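Local coordinates for protein (alpha-2u-globulin) (Rattus norvegicus, PDB 2A2U) that probably binds and carries small hydrophobic molecules in the cavity of a lipocalin beta barrel, and takes up a hyaline droplet inducer as a ligand, at residues K50-G55 / N166-T171; I77-N80 / E85-L88; Y99-E102 / T108-I111; M136-Y139 / D144-S147. All blocks are in the same frame, centred on the assembly; numbering follows the deposited sequence.

Contact 1 (K50-G55 / N166-T171)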
loop_
_atom_site.group_PDB
_atom_site.type_symbol
_atom_site.label_atom_id
_atom_site.label_comp_id
_atom_site.label_asym_id
_atom_site.label_seq_id
_atom_site.Cartn_x
_atom_site.Cartn_y
_atom_site.Cartn_z
ATOM N N LYS A 50 -20.548 -4.116 -14.168
ATOM C CA LYS A 50 -19.642 -4.347 -13.045
ATOM C C LYS A 50 -19.889 -5.630 -12.259
ATOM O O LYS A 50 -18.946 -6.242 -11.760
ATOM C CB LYS A 50 -19.708 -3.155 -12.089
ATOM C CG LYS A 50 -19.293 -1.835 -12.703
ATOM C CD LYS A 50 -17.803 -1.811 -12.923
ATOM C CE LYS A 50 -17.363 -0.521 -13.576
ATOM N NZ LYS A 50 -15.879 -0.445 -13.690
ATOM N N ILE A 51 -21.158 -6.001 -12.104
ATOM C CA ILE A 51 -21.516 -7.203 -11.365
ATOM C C ILE A 51 -21.678 -8.437 -12.250
ATOM O O ILE A 51 -21.876 -9.545 -11.754
ATOM C CB ILE A 51 -22.793 -6.997 -10.526
ATOM C CG1 ILE A 51 -23.979 -6.627 -11.416
ATOM C CG2 ILE A 51 -22.567 -5.921 -9.493
ATOM C CD1 ILE A 51 -25.295 -6.608 -10.662
ATOM N N GLU A 52 -21.571 -8.254 -13.558
ATOM C CA GLU A 52 -21.705 -9.371 -14.488
ATOM C C GLU A 52 -20.383 -10.089 -14.657
ATOM O O GLU A 52 -19.385 -9.696 -14.057
ATOM C CB GLU A 52 -22.175 -8.884 -15.849
ATOM C CG GLU A 52 -23.654 -8.623 -15.924
ATOM C CD GLU A 52 -24.036 -7.778 -17.119
ATOM O OE1 GLU A 52 -23.222 -7.646 -18.057
ATOM O OE2 GLU A 52 -25.155 -7.228 -17.119
ATOM N N GLU A 53 -20.396 -11.152 -15.460
ATOM C CA GLU A 53 -19.207 -11.951 -15.753
ATOM C C GLU A 53 -18.069 -10.997 -16.116
ATOM O O GLU A 53 -18.278 -10.024 -16.854
ATOM C CB GLU A 53 -19.492 -12.887 -16.934
ATOM C CG GLU A 53 -18.315 -13.742 -17.392
ATOM C CD GLU A 53 -18.174 -15.039 -16.621
ATOM O OE1 GLU A 53 -19.101 -15.425 -15.888
ATOM O OE2 GLU A 53 -17.130 -15.704 -16.756
ATOM N N ASN A 54 -16.886 -11.251 -15.562
ATOM C CA ASN A 54 -15.702 -10.416 -15.799
ATOM C C ASN A 54 -15.790 -8.995 -15.203
ATOM O O ASN A 54 -14.936 -8.150 -15.472
ATOM C CB ASN A 54 -15.354 -10.355 -17.298
ATOM C CG ASN A 54 -14.821 -11.676 -17.836
ATOM O OD1 ASN A 54 -13.867 -12.237 -17.297
ATOM N ND2 ASN A 54 -15.416 -12.162 -18.923
ATOM N N GLY A 55 -16.823 -8.738 -14.402
ATOM C CA GLY A 55 -16.979 -7.437 -13.773
ATOM C C GLY A 55 -16.109 -7.378 -12.532
ATOM O O GLY A 55 -16.028 -8.352 -11.786
ATOM N N ASN A 166 -31.316 -5.545 -11.922
ATOM C CA ASN A 166 -29.882 -5.454 -11.685
ATOM C C ASN A 166 -29.422 -6.130 -10.405
ATOM O O ASN A 166 -28.280 -5.974 -9.982
ATOM C CB ASN A 166 -29.450 -3.997 -11.740
ATOM C CG ASN A 166 -29.702 -3.385 -13.099
ATOM O OD1 ASN A 166 -29.379 -3.979 -14.124
ATOM N ND2 ASN A 166 -30.323 -2.213 -13.118
ATOM N N ILE A 167 -30.326 -6.889 -9.798
ATOM C CA ILE A 167 -30.031 -7.631 -8.581
ATOM C C ILE A 167 -29.662 -9.041 -9.033
ATOM O O ILE A 167 -30.469 -9.719 -9.649
ATOM C CB ILE A 167 -31.258 -7.683 -7.654
ATOM C CG1 ILE A 167 -31.772 -6.266 -7.396
ATOM C CG2 ILE A 167 -30.881 -8.285 -6.324
ATOM C CD1 ILE A 167 -32.956 -6.189 -6.437
ATOM N N ILE A 168 -28.429 -9.459 -8.778
ATOM C CA ILE A 168 -27.964 -10.778 -9.196
ATOM C C ILE A 168 -27.713 -11.733 -8.039
ATOM O O ILE A 168 -27.026 -11.387 -7.085
ATOM C CB ILE A 168 -26.678 -10.670 -10.044
ATOM C CG1 ILE A 168 -26.955 -9.885 -11.331
ATOM C CG2 ILE A 168 -26.149 -12.057 -10.370
ATOM C CD1 ILE A 168 -25.747 -9.710 -12.252
ATOM N N ASP A 169 -28.308 -12.922 -8.121
ATOM C CA ASP A 169 -28.158 -13.956 -7.099
ATOM C C ASP A 169 -26.984 -14.852 -7.504
ATOM O O ASP A 169 -27.106 -15.682 -8.411
ATOM C CB ASP A 169 -29.456 -14.771 -6.988
ATOM C CG ASP A 169 -29.431 -15.794 -5.849
ATOM O OD1 ASP A 169 -28.354 -16.065 -5.280
ATOM O OD2 ASP A 169 -30.505 -16.336 -5.517
ATOM N N LEU A 170 -25.859 -14.696 -6.809
ATOM C CA LEU A 170 -24.655 -15.458 -7.110
ATOM C C LEU A 170 -24.658 -16.896 -6.619
ATOM O O LEU A 170 -23.761 -17.658 -6.982
ATOM C CB LEU A 170 -23.419 -14.756 -6.549
ATOM C CG LEU A 170 -23.073 -13.344 -7.006
ATOM C CD1 LEU A 170 -21.821 -12.893 -6.290
ATOM C CD2 LEU A 170 -22.856 -13.314 -8.500
ATOM N N THR A 171 -25.640 -17.269 -5.798
ATOM C CA THR A 171 -25.705 -18.632 -5.271
ATOM C C THR A 171 -25.917 -19.685 -6.344
ATOM O O THR A 171 -25.602 -20.852 -6.143
ATOM C CB THR A 171 -26.799 -18.796 -4.217
ATOM O OG1 THR A 171 -28.073 -18.504 -4.798
ATOM C CG2 THR A 171 -26.544 -17.882 -3.047
#
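I51 meets the 166-171 segment mainly through CD1, which lies 3.1 Å from the backbone O of N166 and 3.5 Å from CD1 of I168. The isoleucine contact is a little broader than that single pair, because I51 CG1 also comes within 3.7 Å of I168 CD1. The first torsion of I51 (chi1 60°) sets CG1 between the backbone N and the carbonyl carbon, and an extended chi2 then carries CD1 across to the strand, where the two side chains cross obliquely. E52 adds little: its CG brushes I168 CD1 at 4.4 Å, while its carboxylate is held by a salt bridge to R48. No hydrogen bond links the two segments, and they bury 163 Å² in all, so the join is small, chiefly a van der Waals contact between two isoleucines and one carbonyl oxygen.

What positions the two sides is separate for each. Beyond I51 the chain reverses in a type II turn from E52 to G55, closed by G55 N to E52 O at 2.8 Å. On the other side, backbone bonds of N166, I168 and L170 to S45, V43 and I41 fix the strand against 36-44. An Asx turn follows, with T171 N donating to D169 OD1 (3.0 Å, 34° out of the carboxylate plane), and D169 OD2 is engaged by K150. The arrangement is that of a lipocalin, in which the short strand after the C-terminal helix pairs with the first barrel strand and here meets the long loop leaving it.

Contact 2 (I77-N80 / E85-L88)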
loop_
_atom_site.group_PDB
_atom_site.type_symbol
_atom_site.label_atom_id
_atom_site.label_comp_id
_atom_site.label_asym_id
_atom_site.label_seq_id
_atom_site.Cartn_x
_atom_site.Cartn_y
_atom_site.Cartn_z
ATOM N N ILE A 77 -11.920 -13.801 -7.197
ATOM C CA ILE A 77 -12.470 -13.151 -8.364
ATOM C C ILE A 77 -12.007 -13.906 -9.598
ATOM O O ILE A 77 -10.859 -14.326 -9.681
ATOM C CB ILE A 77 -12.058 -11.666 -8.413
ATOM C CG1 ILE A 77 -12.768 -10.965 -9.559
ATOM C CG2 ILE A 77 -10.559 -11.525 -8.552
ATOM C CD1 ILE A 77 -12.725 -9.475 -9.451
ATOM N N LYS A 78 -12.927 -14.136 -10.526
ATOM C CA LYS A 78 -12.623 -14.861 -11.749
ATOM C C LYS A 78 -12.143 -13.889 -12.816
ATOM O O LYS A 78 -12.944 -13.191 -13.436
ATOM C CB LYS A 78 -13.876 -15.573 -12.231
ATOM C CG LYS A 78 -13.637 -16.929 -12.815
ATOM C CD LYS A 78 -14.971 -17.531 -13.190
ATOM C CE LYS A 78 -14.867 -19.013 -13.480
ATOM N NZ LYS A 78 -16.210 -19.575 -13.797
ATOM N N GLU A 79 -10.830 -13.807 -12.982
ATOM C CA GLU A 79 -10.227 -12.924 -13.973
ATOM C C GLU A 79 -9.831 -13.836 -15.130
ATOM O O GLU A 79 -8.884 -14.621 -15.007
ATOM C CB GLU A 79 -8.977 -12.247 -13.396
ATOM C CG GLU A 79 -9.168 -11.576 -12.035
ATOM C CD GLU A 79 -7.851 -11.372 -11.305
ATOM O OE1 GLU A 79 -6.844 -11.999 -11.692
ATOM O OE2 GLU A 79 -7.816 -10.598 -10.331
ATOM N N ASN A 80 -10.602 -13.786 -16.217
ATOM C CA ASN A 80 -10.344 -14.604 -17.404
ATOM C C ASN A 80 -10.386 -16.100 -17.113
ATOM O O ASN A 80 -9.401 -16.816 -17.314
ATOM C CB ASN A 80 -9.012 -14.208 -18.050
ATOM C CG ASN A 80 -8.986 -12.756 -18.460
ATOM O OD1 ASN A 80 -9.812 -12.316 -19.259
ATOM N ND2 ASN A 80 -8.051 -11.998 -17.904
ATOM N N GLU A 85 -7.022 -15.160 -6.033
ATOM C CA GLU A 85 -7.191 -14.930 -4.598
ATOM C C GLU A 85 -6.623 -13.553 -4.228
ATOM O O GLU A 85 -5.448 -13.275 -4.471
ATOM C CB GLU A 85 -6.448 -16.031 -3.834
ATOM C CG GLU A 85 -6.594 -16.010 -2.331
ATOM C CD GLU A 85 -7.923 -16.537 -1.858
ATOM O OE1 GLU A 85 -8.064 -17.761 -1.672
ATOM O OE2 GLU A 85 -8.831 -15.719 -1.651
ATOM N N LEU A 86 -7.444 -12.702 -3.623
ATOM C CA LEU A 86 -7.016 -11.354 -3.244
ATOM C C LEU A 86 -7.333 -11.019 -1.792
ATOM O O LEU A 86 -8.008 -11.775 -1.113
ATOM C CB LEU A 86 -7.682 -10.315 -4.150
ATOM C CG LEU A 86 -7.397 -10.393 -5.650
ATOM C CD1 LEU A 86 -8.138 -9.282 -6.365
ATOM C CD2 LEU A 86 -5.903 -10.277 -5.886
ATOM N N TYR A 87 -6.830 -9.883 -1.321
ATOM C CA TYR A 87 -7.065 -9.425 0.044
ATOM C C TYR A 87 -6.898 -7.914 0.077
ATOM O O TYR A 87 -5.824 -7.404 -0.233
ATOM C CB TYR A 87 -6.071 -10.064 1.011
ATOM C CG TYR A 87 -6.403 -9.839 2.484
ATOM C CD1 TYR A 87 -6.108 -8.620 3.111
ATOM C CD2 TYR A 87 -7.043 -10.826 3.232
ATOM C CE1 TYR A 87 -6.434 -8.393 4.444
ATOM C CE2 TYR A 87 -7.376 -10.614 4.567
ATOM C CZ TYR A 87 -7.075 -9.392 5.166
ATOM O OH TYR A 87 -7.404 -9.184 6.494
ATOM N N LEU A 88 -7.955 -7.201 0.458
ATOM C CA LEU A 88 -7.915 -5.745 0.509
ATOM C C LEU A 88 -8.192 -5.232 1.900
ATOM O O LEU A 88 -8.955 -5.828 2.645
ATOM C CB LEU A 88 -8.953 -5.138 -0.446
ATOM C CG LEU A 88 -8.800 -5.383 -1.947
ATOM C CD1 LEU A 88 -9.966 -4.775 -2.700
ATOM C CD2 LEU A 88 -7.500 -4.785 -2.425
#
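Apolar contact between I77 and L86 carries this pairing: CG2 of I77 lies 4.0 Å from CD1 of L86. In I77 the CG1 branch stands opposite the backbone N (chi1 -174°), which leaves CG2 between N and the carbonyl carbon as the methyl presented to the leucine. The two are diagonal neighbours rather than a direct pair, since the backbone of I77 bonds to R84 and that of L86 to F75. The 6.7 Å between the CA atoms of I77 and E85 reflects the same offset.

Polar atoms contribute a looser touch. E79 comes from the opposite direction, its chain extended beyond CG, and brings OE2 to 4.2 Å from the same L86 CD1. That is van der Waals contact at most; the charge of OE2 is met by a salt bridge to R84, and the high B factors of E79 make its position less certain. No hydrogen bond joins the two segments, and the surface buried between them is 101 Å².

Packing between chains uses other side chains of the strand. The ring of Y87 stacks on Y87 of the second subunit, and E85 packs on V66 of that subunit, whereas L86 and L88 both lie against F75 of their own chain. Such a diagonal apolar pair near the turn belongs to an antiparallel beta hairpin, here strands 70-78 and 83-92 of the lipocalin barrel.

Contact 3 (Y99-E102 / T108-I111)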
loop_
_atom_site.group_PDB
_atom_site.type_symbol
_atom_site.label_atom_id
_atom_site.label_comp_id
_atom_site.label_asym_id
_atom_site.label_seq_id
_atom_site.Cartn_x
_atom_site.Cartn_y
_atom_site.Cartn_z
ATOM N N TYR A 99 -16.136 3.655 5.393
ATOM C CA TYR A 99 -14.855 3.004 5.215
ATOM C C TYR A 99 -14.391 3.341 3.809
ATOM O O TYR A 99 -15.215 3.588 2.928
ATOM C CB TYR A 99 -15.010 1.490 5.339
ATOM C CG TYR A 99 -15.179 1.003 6.750
ATOM C CD1 TYR A 99 -16.436 0.942 7.348
ATOM C CD2 TYR A 99 -14.078 0.606 7.492
ATOM C CE1 TYR A 99 -16.582 0.516 8.670
ATOM C CE2 TYR A 99 -14.207 0.181 8.803
ATOM C CZ TYR A 99 -15.455 0.131 9.391
ATOM O OH TYR A 99 -15.542 -0.252 10.719
ATOM N N PHE A 100 -13.078 3.389 3.606
ATOM C CA PHE A 100 -12.523 3.664 2.290
ATOM C C PHE A 100 -11.628 2.528 1.840
ATOM O O PHE A 100 -10.853 1.998 2.624
ATOM C CB PHE A 100 -11.697 4.955 2.278
ATOM C CG PHE A 100 -11.021 5.220 0.942
ATOM C CD1 PHE A 100 -11.691 5.904 -0.070
ATOM C CD2 PHE A 100 -9.748 4.712 0.674
ATOM C CE1 PHE A 100 -11.113 6.066 -1.326
ATOM C CE2 PHE A 100 -9.168 4.872 -0.578
ATOM C CZ PHE A 100 -9.852 5.547 -1.576
ATOM N N VAL A 101 -11.719 2.175 0.564
ATOM C CA VAL A 101 -10.884 1.129 0.000
ATOM C C VAL A 101 -10.640 1.483 -1.463
ATOM O O VAL A 101 -11.545 1.934 -2.171
ATOM C CB VAL A 101 -11.524 -0.292 0.161
ATOM C CG1 VAL A 101 -12.834 -0.411 -0.616
ATOM C CG2 VAL A 101 -10.553 -1.358 -0.265
ATOM N N GLU A 102 -9.383 1.383 -1.877
ATOM C CA GLU A 102 -9.021 1.677 -3.246
ATOM C C GLU A 102 -9.131 0.380 -4.025
ATOM O O GLU A 102 -8.423 -0.582 -3.749
ATOM C CB GLU A 102 -7.601 2.247 -3.322
ATOM C CG GLU A 102 -7.219 2.821 -4.690
ATOM C CD GLU A 102 -7.979 4.094 -5.057
ATOM O OE1 GLU A 102 -8.578 4.736 -4.170
ATOM O OE2 GLU A 102 -7.965 4.471 -6.245
ATOM N N THR A 108 -16.268 4.141 -1.183
ATOM C CA THR A 108 -16.751 4.512 0.130
ATOM C C THR A 108 -17.912 3.571 0.420
ATOM O O THR A 108 -18.843 3.464 -0.379
ATOM C CB THR A 108 -17.212 5.973 0.156
ATOM O OG1 THR A 108 -16.072 6.819 0.350
ATOM C CG2 THR A 108 -18.198 6.219 1.270
ATOM N N PHE A 109 -17.825 2.830 1.518
ATOM C CA PHE A 109 -18.899 1.910 1.869
ATOM C C PHE A 109 -19.309 1.954 3.324
ATOM O O PHE A 109 -18.571 2.448 4.169
ATOM C CB PHE A 109 -18.566 0.477 1.458
ATOM C CG PHE A 109 -17.441 -0.136 2.225
ATOM C CD1 PHE A 109 -17.671 -0.776 3.439
ATOM C CD2 PHE A 109 -16.158 -0.125 1.709
ATOM C CE1 PHE A 109 -16.638 -1.394 4.134
ATOM C CE2 PHE A 109 -15.119 -0.737 2.388
ATOM C CZ PHE A 109 -15.361 -1.382 3.608
ATOM N N THR A 110 -20.522 1.477 3.594
ATOM C CA THR A 110 -21.067 1.433 4.945
ATOM C C THR A 110 -21.763 0.105 5.186
ATOM O O THR A 110 -22.105 -0.608 4.247
ATOM C CB THR A 110 -22.094 2.548 5.185
ATOM O OG1 THR A 110 -23.101 2.501 4.168
ATOM C CG2 THR A 110 -21.433 3.897 5.159
ATOM N N ILE A 111 -21.926 -0.239 6.457
ATOM C CA ILE A 111 -22.597 -1.468 6.851
ATOM C C ILE A 111 -24.044 -1.080 7.051
ATOM O O ILE A 111 -24.408 -0.446 8.038
ATOM C CB ILE A 111 -21.977 -2.037 8.129
ATOM C CG1 ILE A 111 -20.507 -2.361 7.856
ATOM C CG2 ILE A 111 -22.711 -3.284 8.563
ATOM C CD1 ILE A 111 -19.702 -2.723 9.069
#
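An antiparallel beta hairpin, strands 99-102 and 106-114, brings Y99 and F109 together as a hydrogen-bonded pair. Y99 N donates to F109 O at 3.0 Å, and F109 N returns a bond to Y99 O at 3.1 Å. The next pair, F100 with T108, is non-hydrogen-bonded, and CA of T108 makes a CA-H...O contact of 3.3 Å to Y99 O. The short strand axes run at 136°, well away from strict antiparallel, as suits the twisted, curling sheet of a lipocalin barrel.

The side-chain evidence centres on the F109 ring. CG of F109 lies between its backbone N and carbonyl carbon (chi1 68°), which turns the ring toward the neighbouring strand and Y99. CB of Y99 sits over one face, 3.6 Å from the ring centroid, as a CH-pi contact. The aromatic planes differ by only 11°, yet with centroids 5.4 Å apart the rings barely overlap. At the edge of the F109 ring, V101 CG1 reaches CE2 at 3.8 Å. With an alanine at F109, Y99 CB would probably lose its aromatic cover and V101 CG1 one of its apolar neighbours.

The hairpin has two distinct faces. F109 continues to A90 and L124 of the flanking strands, consistent with an inward-facing apolar layer. On the other face F100 meets F100 of the third subunit, and T108 packs on P94 of that subunit.

Contact 4 (M136-Y139 / D144-S147)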
loop_
_atom_site.group_PDB
_atom_site.type_symbol
_atom_site.label_atom_id
_atom_site.label_comp_id
_atom_site.label_asym_id
_atom_site.label_seq_id
_atom_site.Cartn_x
_atom_site.Cartn_y
_atom_site.Cartn_z
ATOM N N MET A 136 -24.533 -2.733 -4.006
ATOM C CA MET A 136 -25.050 -3.275 -2.758
ATOM C C MET A 136 -24.847 -4.771 -2.722
ATOM O O MET A 136 -25.096 -5.457 -3.702
ATOM C CB MET A 136 -26.516 -2.909 -2.564
ATOM C CG MET A 136 -26.665 -1.551 -1.948
ATOM S SD MET A 136 -28.337 -1.076 -1.667
ATOM C CE MET A 136 -28.746 -2.076 -0.281
ATOM N N VAL A 137 -24.332 -5.272 -1.611
ATOM C CA VAL A 137 -24.092 -6.702 -1.495
ATOM C C VAL A 137 -24.638 -7.299 -0.216
ATOM O O VAL A 137 -24.730 -6.626 0.820
ATOM C CB VAL A 137 -22.586 -7.038 -1.582
ATOM C CG1 VAL A 137 -22.067 -6.769 -2.967
ATOM C CG2 VAL A 137 -21.814 -6.207 -0.594
ATOM N N LEU A 138 -25.029 -8.566 -0.321
ATOM C CA LEU A 138 -25.543 -9.327 0.804
ATOM C C LEU A 138 -24.589 -10.492 1.008
ATOM O O LEU A 138 -24.316 -11.233 0.069
ATOM C CB LEU A 138 -26.950 -9.856 0.510
ATOM C CG LEU A 138 -27.565 -10.833 1.515
ATOM C CD1 LEU A 138 -27.689 -10.157 2.859
ATOM C CD2 LEU A 138 -28.925 -11.288 1.031
ATOM N N TYR A 139 -24.018 -10.587 2.206
ATOM C CA TYR A 139 -23.110 -11.678 2.553
ATOM C C TYR A 139 -23.782 -12.529 3.604
ATOM O O TYR A 139 -24.488 -12.008 4.471
ATOM C CB TYR A 139 -21.802 -11.154 3.140
ATOM C CG TYR A 139 -20.936 -10.440 2.151
ATOM C CD1 TYR A 139 -20.921 -10.823 0.821
ATOM C CD2 TYR A 139 -20.134 -9.375 2.545
ATOM C CE1 TYR A 139 -20.133 -10.169 -0.096
ATOM C CE2 TYR A 139 -19.340 -8.710 1.635
ATOM C CZ TYR A 139 -19.347 -9.113 0.317
ATOM O OH TYR A 139 -18.572 -8.467 -0.610
ATOM N N ASP A 144 -25.652 -20.092 1.354
ATOM C CA ASP A 144 -26.891 -19.519 0.846
ATOM C C ASP A 144 -27.698 -18.989 2.029
ATOM O O ASP A 144 -27.398 -19.288 3.180
ATOM C CB ASP A 144 -27.699 -20.541 0.040
ATOM C CG ASP A 144 -28.798 -19.892 -0.806
ATOM O OD1 ASP A 144 -28.803 -18.658 -0.957
ATOM O OD2 ASP A 144 -29.660 -20.620 -1.337
ATOM N N LEU A 145 -28.689 -18.158 1.748
ATOM C CA LEU A 145 -29.497 -17.588 2.804
ATOM C C LEU A 145 -30.978 -17.727 2.559
ATOM O O LEU A 145 -31.422 -18.014 1.447
ATOM C CB LEU A 145 -29.169 -16.107 2.989
ATOM C CG LEU A 145 -27.866 -15.710 3.661
ATOM C CD1 LEU A 145 -27.685 -14.225 3.448
ATOM C CD2 LEU A 145 -27.891 -16.045 5.139
ATOM N N SER A 146 -31.720 -17.446 3.624
ATOM C CA SER A 146 -33.171 -17.478 3.665
ATOM C C SER A 146 -33.770 -16.633 2.541
ATOM O O SER A 146 -33.263 -15.558 2.211
ATOM C CB SER A 146 -33.611 -16.954 5.038
ATOM O OG SER A 146 -34.984 -16.629 5.098
ATOM N N SER A 147 -34.831 -17.152 1.932
ATOM C CA SER A 147 -35.524 -16.462 0.856
ATOM C C SER A 147 -36.061 -15.136 1.378
ATOM O O SER A 147 -36.278 -14.196 0.619
ATOM C CB SER A 147 -36.681 -17.319 0.353
ATOM O OG SER A 147 -36.656 -17.421 -1.059
#
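L138 and L145 meet tip to tip where the last long barrel strand of this lipocalin, 131-140, gives way to the loop that leads into helix 147-158. The close part of the contact centres on one methyl: CD1 of L145 lies 3.9 Å from CG of L138, 4.0 Å from its CD2 and 4.1 Å from its CD1. Such nearly equal distances show the methyl nested against the fork of the other leucine instead of touching a single branch. L138 can offer that fork because its CG points opposite the backbone N (chi1 172°), reaching toward the loop. The same L145 methyl is also 4.0 Å from the backbone O of Y139. Helix 147-158 extends the apolar layer, with I149 and F153 touching L138, while the ring of Y139 goes elsewhere, to meet that of F122.

The remainder is loose. The nearest CA atoms, those of Y139 and L145, are 8.7 Å apart, the buried surface totals 94 Å², and no hydrogen bond crosses between the segments. D144 is exposed; its carboxylate forms a salt bridge with K150 and accepts a weak bond from L145 N, a polar contact made right beside the leucine in sequence. S146 is the N-cap residue of the helix, and its OG accepts a hydrogen bond from the backbone N of D148.

All four contacts attach to the same curled antiparallel sheet, but in different ways. Contact 3 is a buried, directly hydrogen-bonded strand pair; contact 4 is likewise buried, yet joins a strand to a loop without any hydrogen bond between them. Contacts 1 and 2 are only partly buried, and no hydrogen bond crosses either. The 166-171 segment of contact 1 and the 144-147 loop of contact 4 meet beside the helix, where K150 forms salt bridges with both D144 and D169. Contacts 2 and 3 lie on neighbouring strands, L88 CB meeting V101 CG2 at 4.1 Å, and their outer residues face different subunits. Contact 1 encloses the other three along the chain.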